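PDB 4CCL: ribosomal protein uL16 3-hydroxylase from Escherichia coli, which hydroxylates a specific arginine of ribosomal protein uL16, as an iron(II)- and 2-oxoglutarate-dependent oxygenase that regulates growth. Local coordinates for residues R52-Q57 with G120-H125. Numbering follows the deposited sequence.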
loop_
_atom_site.group_PDB
_atom_site.type_symbol
_atom_site.label_atom_id
_atom_site.label_comp_id
_atom_site.label_asym_id
_atom_site.label_seq_id
_atom_site.Cartn_x
_atom_site.Cartn_y
_atom_site.Cartn_z
ATOM N N ARG B 52 -10.327 21.044 -21.093
ATOM C CA ARG B 52 -11.643 21.372 -20.556
ATOM C C ARG B 52 -12.063 22.812 -20.847
ATOM O O ARG B 52 -11.226 23.696 -21.005
ATOM C CB ARG B 52 -11.693 21.093 -19.049
ATOM C CG ARG B 52 -10.553 21.710 -18.254
ATOM C CD ARG B 52 -10.475 21.106 -16.856
ATOM N NE ARG B 52 -10.934 22.028 -15.821
ATOM C CZ ARG B 52 -11.080 21.698 -14.541
ATOM N NH1 ARG B 52 -10.808 20.464 -14.139
ATOM N NH2 ARG B 52 -11.501 22.601 -13.665
ATOM N N LEU B 53 -13.371 23.030 -20.916
ATOM C CA LEU B 53 -13.941 24.358 -21.061
ATOM C C LEU B 53 -14.579 24.772 -19.748
ATOM O O LEU B 53 -15.401 24.043 -19.187
ATOM C CB LEU B 53 -15.001 24.377 -22.163
ATOM C CG LEU B 53 -14.592 24.927 -23.527
ATOM C CD1 LEU B 53 -15.801 24.994 -24.444
ATOM C CD2 LEU B 53 -13.955 26.296 -23.378
ATOM N N VAL B 54 -14.195 25.945 -19.258
ATOM C CA VAL B 54 -14.809 26.500 -18.064
ATOM C C VAL B 54 -15.509 27.803 -18.413
ATOM O O VAL B 54 -14.870 28.772 -18.830
ATOM C CB VAL B 54 -13.775 26.758 -16.954
ATOM C CG1 VAL B 54 -14.467 27.257 -15.695
ATOM C CG2 VAL B 54 -12.984 25.492 -16.663
ATOM N N SER B 55 -16.826 27.820 -18.250
ATOM C CA SER B 55 -17.600 29.020 -18.538
ATOM C C SER B 55 -18.387 29.438 -17.307
ATOM O O SER B 55 -18.728 28.605 -16.472
ATOM C CB SER B 55 -18.544 28.777 -19.714
ATOM O OG SER B 55 -19.381 27.662 -19.462
ATOM N N HIS B 56 -18.659 30.731 -17.183
ATOM C CA HIS B 56 -19.488 31.215 -16.087
ATOM C C HIS B 56 -20.508 32.241 -16.566
ATOM O O HIS B 56 -20.178 33.189 -17.278
ATOM C CB HIS B 56 -18.634 31.775 -14.944
ATOM C CG HIS B 56 -18.010 33.101 -15.243
ATOM N ND1 HIS B 56 -18.646 34.297 -14.995
ATOM C CD2 HIS B 56 -16.805 33.420 -15.777
ATOM C CE1 HIS B 56 -17.863 35.297 -15.358
ATOM N NE2 HIS B 56 -16.739 34.788 -15.836
ATOM N N GLN B 57 -21.758 32.022 -16.181
ATOM C CA GLN B 57 -22.845 32.912 -16.536
ATOM C C GLN B 57 -23.408 33.471 -15.238
ATOM O O GLN B 57 -23.955 32.727 -14.419
ATOM C CB GLN B 57 -23.896 32.137 -17.341
ATOM C CG GLN B 57 -25.349 32.489 -17.056
ATOM C CD GLN B 57 -26.024 33.200 -18.206
ATOM O OE1 GLN B 57 -26.593 32.564 -19.095
ATOM N NE2 GLN B 57 -25.962 34.528 -18.201
ATOM N N GLY B 120 -13.344 35.565 -19.192
ATOM C CA GLY B 120 -13.037 34.149 -19.109
ATOM C C GLY B 120 -11.991 33.841 -18.058
ATOM O O GLY B 120 -11.037 34.598 -17.872
ATOM N N GLY B 121 -12.166 32.719 -17.369
ATOM C CA GLY B 121 -11.262 32.351 -16.296
ATOM C C GLY B 121 -11.753 31.175 -15.476
ATOM O O GLY B 121 -12.879 30.712 -15.647
ATOM N N VAL B 122 -10.898 30.685 -14.587
ATOM C CA VAL B 122 -11.206 29.493 -13.809
ATOM C C VAL B 122 -11.791 29.809 -12.415
ATOM O O VAL B 122 -12.229 28.909 -11.688
ATOM C CB VAL B 122 -9.955 28.570 -13.751
ATOM C CG1 VAL B 122 -9.370 28.483 -12.346
ATOM C CG2 VAL B 122 -10.273 27.194 -14.327
ATOM N N GLY B 123 -11.858 31.096 -12.077
ATOM C CA GLY B 123 -12.336 31.524 -10.769
ATOM C C GLY B 123 -11.223 31.557 -9.732
ATOM O O GLY B 123 -10.082 31.214 -10.046
ATOM N N PRO B 124 -11.537 31.971 -8.489
ATOM C CA PRO B 124 -10.503 31.943 -7.448
ATOM C C PRO B 124 -10.217 30.516 -7.000
ATOM O O PRO B 124 -11.157 29.739 -6.858
ATOM C CB PRO B 124 -11.130 32.734 -6.289
ATOM C CG PRO B 124 -12.517 33.133 -6.739
ATOM C CD PRO B 124 -12.860 32.301 -7.937
ATOM N N HIS B 125 -8.951 30.176 -6.772
ATOM C CA HIS B 125 -8.610 28.814 -6.360
ATOM C C HIS B 125 -7.262 28.674 -5.654
ATOM O O HIS B 125 -6.401 29.550 -5.741
ATOM C CB HIS B 125 -8.690 27.850 -7.548
ATOM C CG HIS B 125 -7.719 28.156 -8.645
ATOM N ND1 HIS B 125 -6.705 27.295 -8.999
ATOM C CD2 HIS B 125 -7.606 29.230 -9.462
ATOM C CE1 HIS B 125 -6.008 27.824 -9.990
ATOM N NE2 HIS B 125 -6.534 28.996 -10.289
#
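Val-54 and Val-122 mark the closest backbone approach, their CA atoms 6.3 Å apart, where the loop 120-125 runs crosswise over one face of strand 51-57. No hydrogen bond joins the two segments; the strand spends its backbone groups on neighbours in the antiparallel sheet, Val-54 pairing with Ser-80 and Ser-55 with Gln-62. The setting is the JmjC domain, a double-stranded beta-helix (jelly-roll) of the cupin class, and the loop leads from strand 108-116 into the iron site: His-125 and Asp-127 are the His and Asp of the HxD motif, which with His-187 binds the catalytic iron. How a strand next to the sheet's edge can pack against such a loop through apolar contact is well illustrated here. Arg-52, Val-54 and His-56 start out toward the loop, but Val-54 alone among them makes close contact, dividing the work between its two methyls. Because CG1 stands anti to the backbone N (chi1 -177°), it faces the loop backbone and lies 3.8 Å from Gly-121 O, in van der Waals contact. The other branch, CG2, meets Val-122, the two side chains crossing at a slant, CG2 to CG2, at 4.0 Å. Val-54 also packs on Leu-82 and Trp-61 of the flanking strands 79-83 and 60-65, which makes it a buried link between sheet and loop. The loop has a polar tie of its own: Gln-161 NE2 donates to Val-122 O. Farther along the strand, His-56 covers the glycines more loosely, its CD2 4.8 Å from Gly-121 O, while its NE2 is hydrogen-bonded to Gly-119 O.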